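Local coordinates for protein hydrolase, isochorismatase family (Pseudomonas putida KT2440, PDB 4H17) that probably acts as a hydrolase of the isochorismatase family, a homodimeric enzyme with a Rossmann-like fold whose substrate is not established, at residues A[31-40]-A[78-89]; A[145-156]-A[186-196]. All coordinates share one frame; numbering follows the deposited sequence.

From the N terminus, strand 24-29 runs out into the loop 31-40, and contact 1 closes when the loop 78-89, after strand 66-71, folds back against it; helix 45-61 and strand 66-71 lie in the enclosed stretch. Contact 2 opens only later, at the end of helix 133-146, and closes when 186-196 returns beside strand 150-154 after helix 172-186. The two are in series, neither nested nor crossed, with centres about 25 Å apart on opposite sides of the chain's centre. Contact 1 joins loops that follow two neighbouring strands of the parallel sheet; contact 2 adds its edge strand. Both reach the second subunit.

Contact 1 of 2, residues A[31-40]-A[78-89]; sequences AQKEYLSGPL and RFDPQGPAGQFI. With EDO (1,2-ethanediol), chain G; SO4 (sulfate ion), chain C.
The ring of Phe79 carries Glu34 CG over the centre of one face, a CH-pi contact 3.7 Å from the centroid, and turns its edge to the face of Tyr35 in an offset edge-to-face pair, planes 73° apart. His71 stacks on Phe79 as well, and Tyr35 OH donates to sulfate O4 at 2.7 Å, O4 lying at the edge of the tyrosine ring, in its plane. The Arg78 guanidinium takes Pro39 CG over one face, while Glu34 OE2 lies at its edge and accepts from NH1 at 3.1 Å through the syn lone pair, completing a salt bridge; carboxylate and guanidinium planes stand 75° apart. In Glu34, CG anti to the backbone N (chi1 179°) comes to lie over the ring, and the bend at chi2 swings the carboxylate toward Arg78 and the Phe79 N-H. Its other oxygen, OE1, is met from above the carboxylate plane by Phe79 N at 2.8 Å, an almost straight bond. The arrangement joins two loops following neighbouring parallel strands of the Rossmann-like sheet; the sulfate, probably from the crystallisation liquor and also bound by His71, Ser135 and Ser136, may mark a pocket beside them. A single backbone bridge pairs Gln32 with Phe88: Ile89 N donates to Ala31 O at 2.8 Å and Lys33 N to Gln87 O at 2.9 Å. The Gln32 amide spans the loops, NE2 giving one hydrogen to Gly86 O at 3.0 Å, from above that carbonyl's plane, and another to a water that also binds Phe79 O, while OE1 accepts from His71 N. Extended Lys33 runs past Gln87 CB and ends with NZ on Gln87 OE1, 2.7 Å away. Ile89 lays CG1 and CD1 against the Gln32 carbonyl.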
loop_
_atom_site.group_PDB
_atom_site.type_symbol
_atom_site.label_atom_id
_atom_site.label_comp_id
_atom_site.label_asym_id
_atom_site.label_seq_id
_atom_site.Cartn_x
_atom_site.Cartn_y
_atom_site.Cartn_z
ATOM N N ALA A 31 14.717 -8.251 7.695
ATOM C CA ALA A 31 14.782 -9.232 8.794
ATOM C C ALA A 31 15.876 -8.798 9.781
ATOM O O ALA A 31 16.960 -9.395 9.896
ATOM C CB ALA A 31 14.982 -10.629 8.236
ATOM N N GLN A 32 15.560 -7.724 10.503
ATOM C CA GLN A 32 16.523 -7.022 11.351
ATOM C C GLN A 32 16.123 -6.971 12.823
ATOM O O GLN A 32 14.958 -7.061 13.173
ATOM C CB GLN A 32 16.736 -5.615 10.858
ATOM C CG GLN A 32 17.283 -5.553 9.451
ATOM C CD GLN A 32 17.389 -4.147 8.974
ATOM O OE1 GLN A 32 16.502 -3.630 8.255
ATOM N NE2 GLN A 32 18.513 -3.491 9.336
ATOM N N LYS A 33 17.134 -6.788 13.678
ATOM C CA LYS A 33 16.936 -6.891 15.132
ATOM C C LYS A 33 16.072 -5.745 15.754
ATOM O O LYS A 33 15.473 -5.924 16.837
ATOM C CB LYS A 33 18.280 -7.005 15.860
ATOM C CG LYS A 33 19.100 -8.225 15.558
ATOM C CD LYS A 33 20.328 -8.306 16.466
ATOM C CE LYS A 33 21.090 -9.585 16.286
ATOM N NZ LYS A 33 22.340 -9.520 17.080
ATOM N N GLU A 34 15.959 -4.610 15.057
ATOM C CA GLU A 34 15.079 -3.517 15.440
ATOM C C GLU A 34 13.700 -4.034 15.830
ATOM O O GLU A 34 13.117 -3.555 16.799
ATOM C CB GLU A 34 14.951 -2.529 14.280
ATOM C CG GLU A 34 14.032 -1.354 14.563
ATOM C CD GLU A 34 14.569 -0.346 15.565
ATOM O OE1 GLU A 34 15.723 0.114 15.414
ATOM O OE2 GLU A 34 13.857 0.018 16.519
ATOM N N TYR A 35 13.237 -5.073 15.140
ATOM C CA TYR A 35 11.881 -5.550 15.304
ATOM C C TYR A 35 11.691 -6.516 16.469
ATOM O O TYR A 35 10.568 -7.063 16.628
ATOM C CB TYR A 35 11.404 -6.196 14.014
ATOM C CG TYR A 35 11.328 -5.289 12.819
ATOM C CD1 TYR A 35 10.530 -4.137 12.843
ATOM C CD2 TYR A 35 12.052 -5.567 11.647
ATOM C CE1 TYR A 35 10.443 -3.326 11.728
ATOM C CE2 TYR A 35 11.968 -4.736 10.545
ATOM C CZ TYR A 35 11.175 -3.634 10.588
ATOM O OH TYR A 35 11.191 -2.950 9.374
ATOM N N LEU A 36 12.776 -6.834 17.200
ATOM C CA LEU A 36 12.678 -7.843 18.275
ATOM C C LEU A 36 12.465 -7.213 19.664
ATOM O O LEU A 36 12.199 -7.917 20.652
ATOM C CB LEU A 36 13.931 -8.710 18.264
ATOM C CG LEU A 36 14.302 -9.544 17.034
ATOM C CD1 LEU A 36 15.601 -10.341 17.168
ATOM C CD2 LEU A 36 13.169 -10.461 16.637
ATOM N N SER A 37 12.578 -5.897 19.756
ATOM C CA SER A 37 12.436 -5.204 21.016
ATOM C C SER A 37 12.067 -3.731 20.765
ATOM O O SER A 37 12.078 -3.288 19.636
ATOM C CB SER A 37 13.732 -5.319 21.832
ATOM O OG SER A 37 14.743 -4.510 21.252
ATOM N N GLY A 38 11.760 -2.986 21.821
ATOM C CA GLY A 38 11.389 -1.560 21.719
ATOM C C GLY A 38 10.014 -1.286 21.093
ATOM O O GLY A 38 9.201 -2.183 20.975
ATOM N N PRO A 39 9.754 -0.019 20.701
ATOM C CA PRO A 39 8.470 0.379 20.133
ATOM C C PRO A 39 8.160 -0.322 18.820
ATOM O O PRO A 39 6.977 -0.430 18.445
ATOM C CB PRO A 39 8.624 1.904 19.914
ATOM C CG PRO A 39 10.078 2.147 19.914
ATOM C CD PRO A 39 10.703 1.097 20.776
ATOM N N LEU A 40 9.180 -0.799 18.098
ATOM C CA LEU A 40 8.948 -1.497 16.826
ATOM C C LEU A 40 8.967 -3.025 17.008
ATOM O O LEU A 40 9.000 -3.749 16.052
ATOM C CB LEU A 40 9.923 -1.046 15.727
ATOM C CG LEU A 40 9.798 0.426 15.366
ATOM C CD1 LEU A 40 10.936 0.738 14.417
ATOM C CD2 LEU A 40 8.434 0.704 14.724
ATOM N N ARG A 78 17.054 4.656 14.733
ATOM C CA ARG A 78 16.343 3.466 14.368
ATOM C C ARG A 78 17.063 2.691 13.251
ATOM O O ARG A 78 17.638 3.295 12.345
ATOM C CB ARG A 78 14.895 3.847 13.974
ATOM C CG ARG A 78 14.062 4.452 15.118
ATOM C CD ARG A 78 13.713 3.411 16.166
ATOM N NE ARG A 78 13.266 4.026 17.413
ATOM C CZ ARG A 78 13.207 3.411 18.594
ATOM N NH1 ARG A 78 13.537 2.124 18.737
ATOM N NH2 ARG A 78 12.789 4.088 19.643
ATOM N N PHE A 79 17.046 1.364 13.342
ATOM C CA PHE A 79 17.770 0.462 12.448
ATOM C C PHE A 79 19.245 0.842 12.345
ATOM O O PHE A 79 19.870 0.665 11.309
ATOM C CB PHE A 79 17.140 0.450 11.030
ATOM C CG PHE A 79 15.642 0.155 11.033
ATOM C CD1 PHE A 79 14.699 1.134 11.260
ATOM C CD2 PHE A 79 15.199 -1.173 10.863
ATOM C CE1 PHE A 79 13.343 0.845 11.282
ATOM C CE2 PHE A 79 13.834 -1.467 10.882
ATOM C CZ PHE A 79 12.915 -0.463 11.108
ATOM N N ASP A 80 19.798 1.322 13.460
ATOM C CA ASP A 80 21.165 1.801 13.517
ATOM C C ASP A 80 22.168 0.834 12.851
ATOM O O ASP A 80 22.392 -0.256 13.362
ATOM C CB ASP A 80 21.507 1.947 14.985
ATOM C CG ASP A 80 22.868 2.521 15.233
ATOM O OD1 ASP A 80 23.632 2.764 14.293
ATOM O OD2 ASP A 80 23.173 2.682 16.440
ATOM N N PRO A 81 22.848 1.267 11.780
ATOM C CA PRO A 81 23.726 0.344 11.104
ATOM C C PRO A 81 25.053 0.123 11.819
ATOM O O PRO A 81 25.781 -0.790 11.461
ATOM C CB PRO A 81 23.915 0.977 9.758
ATOM C CG PRO A 81 23.825 2.467 10.039
ATOM C CD PRO A 81 22.742 2.557 11.075
ATOM N N GLN A 82 25.320 0.896 12.836
ATOM C CA GLN A 82 26.502 0.701 13.687
ATOM C C GLN A 82 26.106 0.121 15.052
ATOM O O GLN A 82 26.920 0.119 15.978
ATOM C CB GLN A 82 27.196 2.032 13.906
ATOM C CG GLN A 82 27.826 2.594 12.647
ATOM C CD GLN A 82 28.614 3.880 12.808
ATOM O OE1 GLN A 82 28.810 4.391 13.907
ATOM N NE2 GLN A 82 29.074 4.423 11.674
ATOM N N GLY A 83 24.873 -0.355 15.185
ATOM C CA GLY A 83 24.363 -0.868 16.472
ATOM C C GLY A 83 23.580 -2.128 16.251
ATOM O O GLY A 83 23.429 -2.558 15.132
ATOM N N PRO A 84 23.125 -2.761 17.347
ATOM C CA PRO A 84 22.394 -4.016 17.247
ATOM C C PRO A 84 21.148 -3.982 16.345
ATOM O O PRO A 84 20.871 -4.925 15.589
ATOM C CB PRO A 84 21.946 -4.253 18.688
ATOM C CG PRO A 84 23.036 -3.636 19.503
ATOM C CD PRO A 84 23.361 -2.374 18.759
ATOM N N ALA A 85 20.459 -2.876 16.354
ATOM C CA ALA A 85 19.166 -2.823 15.639
ATOM C C ALA A 85 19.295 -3.016 14.123
ATOM O O ALA A 85 18.364 -3.511 13.485
ATOM C CB ALA A 85 18.481 -1.483 15.928
ATOM N N GLY A 86 20.421 -2.604 13.537
ATOM C CA GLY A 86 20.629 -2.793 12.119
ATOM C C GLY A 86 21.059 -4.198 11.704
ATOM O O GLY A 86 21.085 -4.500 10.513
ATOM N N GLN A 87 21.424 -5.047 12.669
ATOM C CA GLN A 87 21.941 -6.382 12.353
ATOM C C GLN A 87 20.823 -7.287 11.850
ATOM O O GLN A 87 19.657 -7.114 12.238
ATOM C CB GLN A 87 22.627 -7.023 13.584
ATOM C CG GLN A 87 23.905 -6.280 13.989
ATOM C CD GLN A 87 24.355 -6.639 15.387
ATOM O OE1 GLN A 87 23.801 -7.520 16.016
ATOM N NE2 GLN A 87 25.347 -5.929 15.887
ATOM N N PHE A 88 21.182 -8.296 11.057
ATOM C CA PHE A 88 20.254 -9.363 10.772
ATOM C C PHE A 88 19.792 -10.103 12.009
ATOM O O PHE A 88 20.590 -10.388 12.948
ATOM C CB PHE A 88 20.854 -10.361 9.772
ATOM C CG PHE A 88 21.004 -9.814 8.403
ATOM C CD1 PHE A 88 19.872 -9.689 7.599
ATOM C CD2 PHE A 88 22.247 -9.438 7.911
ATOM C CE1 PHE A 88 19.984 -9.178 6.327
ATOM C CE2 PHE A 88 22.368 -8.937 6.623
ATOM C CZ PHE A 88 21.230 -8.816 5.854
ATOM N N ILE A 89 18.523 -10.488 12.007
ATOM C CA ILE A 89 17.989 -11.397 13.010
ATOM C C ILE A 89 18.740 -12.745 12.992
ATOM O O ILE A 89 18.990 -13.318 11.964
ATOM C CB ILE A 89 16.494 -11.672 12.735
ATOM C CG1 ILE A 89 15.700 -10.399 12.979
ATOM C CG2 ILE A 89 15.943 -12.856 13.551
ATOM C CD1 ILE A 89 14.274 -10.471 12.478
HETATM C C1 EDO G . 15.498 8.733 14.375
HETATM O O1 EDO G . 16.590 8.490 15.292
HETATM C C2 EDO G . 15.813 8.118 13.043
HETATM O O2 EDO G . 15.901 6.686 13.142
HETATM S S SO4 C . 9.000 -0.801 7.777
HETATM O O1 SO4 C . 10.202 -0.817 6.917
HETATM O O2 SO4 C . 7.978 -1.677 7.262
HETATM O O3 SO4 C . 8.459 0.580 7.748
HETATM O O4 SO4 C . 9.314 -1.066 9.193
HETATM O O HOH W 1 19.859 -1.083 9.145
#

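Contact 2 of 2, residues A[145-156]-A[186-196]; sequences KDYGYRCTLVED and NFACVAPTASL. With SO4 (sulfate ion), chain D.
Lys145, at the end of helix 133-146, reaches across to the turn that leads into strand 189-191. CB points toward that turn, CG is anti to the backbone N (chi1 -175°), and the chain runs extended to CE; CD lies between Asn186 O and Phe187 CD1, CE near Asn186 O, and a bend at chi4 brings NZ to Asn186 O at 2.8 Å. Beyond it, strand 150-154 pairs in parallel with 189-191, the edge strand of the Rossmann-like sheet within this chain. Four backbone bonds form the ladder, from Cys189 N on Cys151 O to Glu155 N on Ala191 O; the shortest, Leu153 N to Cys189 O, is 2.7 Å. Thr152, Val154, Cys189 and Ala191 share one face, where Val154 CG2 packs on Leu196 CD1 at 3.6 Å; Leu153 and Val190 take the other, with Leu153 against Met180 and Met183 of helix 172-186. Val190 CG1 lies along the Glu155 side chain, from CB to carboxylate OE1. Where the ladder ends, Asp156 OD1 accepts twice from Thr193: from N at 2.9 Å on its syn lone pair, and from OG1 at 2.7 Å above the carboxylate plane. OD2 binds a water shared with Ala194 N. Two donors on one oxygen and a water on the other would probably stabilise the negative charge of the carboxylate, which ties down the start of the 3-10 turn 193-195.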
loop_
_atom_site.group_PDB
_atom_site.type_symbol
_atom_site.label_atom_id
_atom_site.label_comp_id
_atom_site.label_asym_id
_atom_site.label_seq_id
_atom_site.Cartn_x
_atom_site.Cartn_y
_atom_site.Cartn_z
ATOM N N LYS A 145 4.052 -4.872 -8.681
ATOM C CA LYS A 145 2.936 -4.955 -9.639
ATOM C C LYS A 145 3.166 -4.004 -10.815
ATOM O O LYS A 145 2.942 -4.375 -11.960
ATOM C CB LYS A 145 1.585 -4.658 -8.982
ATOM C CG LYS A 145 0.356 -4.838 -9.892
ATOM C CD LYS A 145 -0.915 -4.347 -9.189
ATOM C CE LYS A 145 -2.200 -4.625 -9.955
ATOM N NZ LYS A 145 -2.687 -6.025 -9.813
ATOM N N ASP A 146 3.597 -2.760 -10.546
ATOM C CA ASP A 146 3.883 -1.786 -11.610
ATOM C C ASP A 146 4.896 -2.247 -12.638
ATOM O O ASP A 146 4.850 -1.857 -13.818
ATOM C CB ASP A 146 4.367 -0.468 -11.013
ATOM C CG ASP A 146 3.246 0.317 -10.302
ATOM O OD1 ASP A 146 2.044 0.090 -10.581
ATOM O OD2 ASP A 146 3.561 1.187 -9.468
ATOM N N TYR A 147 5.849 -3.070 -12.189
ATOM C CA TYR A 147 6.895 -3.600 -13.086
ATOM C C TYR A 147 6.532 -4.962 -13.673
ATOM O O TYR A 147 7.319 -5.590 -14.370
ATOM C CB TYR A 147 8.185 -3.678 -12.311
ATOM C CG TYR A 147 8.821 -2.365 -12.037
ATOM C CD1 TYR A 147 9.193 -1.531 -13.107
ATOM C CD2 TYR A 147 9.138 -1.965 -10.757
ATOM C CE1 TYR A 147 9.819 -0.339 -12.906
ATOM C CE2 TYR A 147 9.785 -0.756 -10.532
ATOM C CZ TYR A 147 10.148 0.051 -11.616
ATOM O OH TYR A 147 10.767 1.282 -11.455
ATOM N N GLY A 148 5.322 -5.398 -13.405
ATOM C CA GLY A 148 4.802 -6.604 -14.040
ATOM C C GLY A 148 5.191 -7.899 -13.360
ATOM O O GLY A 148 4.947 -8.967 -13.905
ATOM N N TYR A 149 5.730 -7.846 -12.144
ATOM C CA TYR A 149 5.971 -9.045 -11.400
ATOM C C TYR A 149 4.737 -9.671 -10.794
ATOM O O TYR A 149 3.746 -8.994 -10.508
ATOM C CB TYR A 149 6.996 -8.803 -10.277
ATOM C CG TYR A 149 8.322 -8.401 -10.877
ATOM C CD1 TYR A 149 9.192 -9.335 -11.386
ATOM C CD2 TYR A 149 8.696 -7.065 -10.925
ATOM C CE1 TYR A 149 10.404 -8.980 -11.975
ATOM C CE2 TYR A 149 9.898 -6.694 -11.496
ATOM C CZ TYR A 149 10.742 -7.632 -12.031
ATOM O OH TYR A 149 11.937 -7.223 -12.596
ATOM N N ARG A 150 4.799 -10.989 -10.640
ATOM C CA ARG A 150 3.776 -11.760 -9.982
ATOM C C ARG A 150 4.289 -12.073 -8.595
ATOM O O ARG A 150 5.278 -12.790 -8.453
ATOM C CB ARG A 150 3.557 -13.063 -10.716
ATOM C CG ARG A 150 2.838 -12.931 -12.039
ATOM C CD ARG A 150 2.514 -14.326 -12.591
ATOM N NE ARG A 150 3.703 -15.102 -12.954
ATOM C CZ ARG A 150 4.332 -15.029 -14.130
ATOM N NH1 ARG A 150 3.887 -14.225 -15.092
ATOM N NH2 ARG A 150 5.401 -15.784 -14.358
ATOM N N CYS A 151 3.614 -11.565 -7.576
ATOM C CA CYS A 151 4.086 -11.690 -6.189
ATOM C C CYS A 151 3.278 -12.747 -5.468
ATOM O O CYS A 151 2.063 -12.800 -5.594
ATOM C CB CYS A 151 3.942 -10.366 -5.465
ATOM S SG CYS A 151 5.168 -9.152 -5.992
ATOM N N THR A 152 3.982 -13.549 -4.669
ATOM C CA THR A 152 3.361 -14.459 -3.724
ATOM C C THR A 152 3.898 -14.055 -2.352
ATOM O O THR A 152 5.114 -14.141 -2.103
ATOM C CB THR A 152 3.692 -15.924 -4.010
ATOM O OG1 THR A 152 3.133 -16.273 -5.286
ATOM C CG2 THR A 152 3.118 -16.802 -2.937
ATOM N N LEU A 153 2.997 -13.579 -1.503
ATOM C CA LEU A 153 3.373 -13.032 -0.206
ATOM C C LEU A 153 3.144 -14.079 0.842
ATOM O O LEU A 153 2.044 -14.627 0.954
ATOM C CB LEU A 153 2.517 -11.794 0.075
ATOM C CG LEU A 153 2.664 -11.080 1.405
ATOM C CD1 LEU A 153 4.065 -10.646 1.744
ATOM C CD2 LEU A 153 1.731 -9.888 1.398
ATOM N N VAL A 154 4.149 -14.342 1.660
ATOM C CA VAL A 154 4.070 -15.478 2.590
ATOM C C VAL A 154 3.550 -14.956 3.918
ATOM O O VAL A 154 4.280 -14.328 4.682
ATOM C CB VAL A 154 5.414 -16.177 2.781
ATOM C CG1 VAL A 154 5.259 -17.427 3.629
ATOM C CG2 VAL A 154 6.018 -16.491 1.434
ATOM N N GLU A 155 2.261 -15.191 4.175
ATOM C CA GLU A 155 1.558 -14.440 5.222
ATOM C C GLU A 155 2.041 -14.779 6.635
ATOM O O GLU A 155 1.979 -13.951 7.543
ATOM C CB GLU A 155 0.045 -14.678 5.140
ATOM C CG GLU A 155 -0.331 -16.139 5.234
ATOM C CD GLU A 155 -1.766 -16.383 4.832
ATOM O OE1 GLU A 155 -2.619 -15.521 5.163
ATOM O OE2 GLU A 155 -2.023 -17.430 4.190
ATOM N N ASP A 156 2.537 -15.993 6.811
ATOM C CA ASP A 156 3.042 -16.451 8.118
ATOM C C ASP A 156 4.569 -16.347 8.259
ATOM O O ASP A 156 5.155 -16.754 9.252
ATOM C CB ASP A 156 2.487 -17.845 8.475
ATOM C CG ASP A 156 2.881 -18.919 7.482
ATOM O OD1 ASP A 156 3.615 -18.648 6.517
ATOM O OD2 ASP A 156 2.428 -20.072 7.680
ATOM N N ASN A 186 -5.795 -7.700 -4.883
ATOM C CA ASN A 186 -5.303 -7.017 -6.077
ATOM C C ASN A 186 -3.762 -6.856 -6.214
ATOM O O ASN A 186 -3.299 -6.160 -7.130
ATOM C CB ASN A 186 -5.932 -5.621 -6.099
ATOM C CG ASN A 186 -6.053 -5.037 -7.494
ATOM O OD1 ASN A 186 -6.209 -5.756 -8.469
ATOM N ND2 ASN A 186 -6.018 -3.716 -7.569
ATOM N N PHE A 187 -2.986 -7.437 -5.293
ATOM C CA PHE A 187 -1.547 -7.186 -5.317
ATOM C C PHE A 187 -0.668 -8.427 -5.226
ATOM O O PHE A 187 0.479 -8.384 -5.683
ATOM C CB PHE A 187 -1.192 -6.175 -4.265
ATOM C CG PHE A 187 -1.886 -4.855 -4.460
ATOM C CD1 PHE A 187 -1.410 -3.969 -5.394
ATOM C CD2 PHE A 187 -3.039 -4.555 -3.766
ATOM C CE1 PHE A 187 -2.062 -2.770 -5.611
ATOM C CE2 PHE A 187 -3.694 -3.344 -3.967
ATOM C CZ PHE A 187 -3.188 -2.464 -4.902
ATOM N N ALA A 188 -1.169 -9.532 -4.685
ATOM C CA ALA A 188 -0.341 -10.744 -4.569
ATOM C C ALA A 188 -1.183 -11.958 -4.357
ATOM O O ALA A 188 -2.315 -11.847 -3.910
ATOM C CB ALA A 188 0.610 -10.618 -3.385
ATOM N N CYS A 189 -0.647 -13.123 -4.703
ATOM C CA CYS A 189 -1.121 -14.386 -4.101
ATOM C C CYS A 189 -0.661 -14.368 -2.682
ATOM O O CYS A 189 0.479 -13.979 -2.402
ATOM C CB CYS A 189 -0.541 -15.582 -4.840
ATOM S SG CYS A 189 -1.321 -15.840 -6.445
ATOM N N VAL A 190 -1.521 -14.779 -1.763
ATOM C CA VAL A 190 -1.126 -14.872 -0.361
ATOM C C VAL A 190 -1.181 -16.335 -0.002
ATOM O O VAL A 190 -2.203 -17.008 -0.250
ATOM C CB VAL A 190 -2.038 -14.004 0.526
ATOM C CG1 VAL A 190 -1.704 -14.142 1.996
ATOM C CG2 VAL A 190 -1.957 -12.521 0.102
ATOM N N ALA A 191 -0.093 -16.838 0.596
ATOM C CA ALA A 191 0.060 -18.280 0.849
ATOM C C ALA A 191 0.851 -18.516 2.124
ATOM O O ALA A 191 1.656 -17.668 2.500
ATOM C CB ALA A 191 0.754 -18.935 -0.308
ATOM N N PRO A 192 0.607 -19.659 2.820
ATOM C CA PRO A 192 1.423 -20.011 3.972
ATOM C C PRO A 192 2.725 -20.710 3.547
ATOM O O PRO A 192 2.834 -21.306 2.469
ATOM C CB PRO A 192 0.532 -20.946 4.763
ATOM C CG PRO A 192 -0.327 -21.603 3.742
ATOM C CD PRO A 192 -0.480 -20.637 2.596
ATOM N N THR A 193 3.732 -20.587 4.415
ATOM C CA THR A 193 5.059 -21.110 4.173
ATOM C C THR A 193 4.998 -22.585 3.747
ATOM O O THR A 193 5.713 -22.999 2.833
ATOM C CB THR A 193 5.909 -20.955 5.459
ATOM O OG1 THR A 193 6.086 -19.566 5.775
ATOM C CG2 THR A 193 7.276 -21.606 5.384
ATOM N N ALA A 194 4.167 -23.345 4.445
ATOM C CA ALA A 194 4.077 -24.805 4.248
ATOM C C ALA A 194 3.678 -25.168 2.822
ATOM O O ALA A 194 4.064 -26.213 2.312
ATOM C CB ALA A 194 3.098 -25.404 5.245
ATOM N N SER A 195 2.946 -24.287 2.146
ATOM C CA SER A 195 2.538 -24.540 0.769
ATOM C C SER A 195 3.670 -24.347 -0.269
ATOM O O SER A 195 3.479 -24.663 -1.422
ATOM C CB SER A 195 1.389 -23.613 0.382
ATOM O OG SER A 195 1.859 -22.291 0.112
ATOM N N LEU A 196 4.823 -23.831 0.149
ATOM C CA LEU A 196 5.906 -23.445 -0.779
ATOM C C LEU A 196 7.148 -24.320 -0.647
ATOM O O LEU A 196 7.971 -24.365 -1.557
ATOM C CB LEU A 196 6.286 -21.949 -0.574
ATOM C CG LEU A 196 5.185 -20.964 -0.965
ATOM C CD1 LEU A 196 5.437 -19.571 -0.389
ATOM C CD2 LEU A 196 5.028 -20.855 -2.474
HETATM S S SO4 D . 11.188 3.291 -8.252
HETATM O O1 SO4 D . 11.245 4.504 -7.421
HETATM O O2 SO4 D . 10.260 2.387 -7.591
HETATM O O3 SO4 D . 12.533 2.692 -8.292
HETATM O O4 SO4 D . 10.686 3.647 -9.624
HETATM O O HOH W 2 1.271 -8.632 -8.912
HETATM O O HOH W 3 2.990 -22.714 7.007
#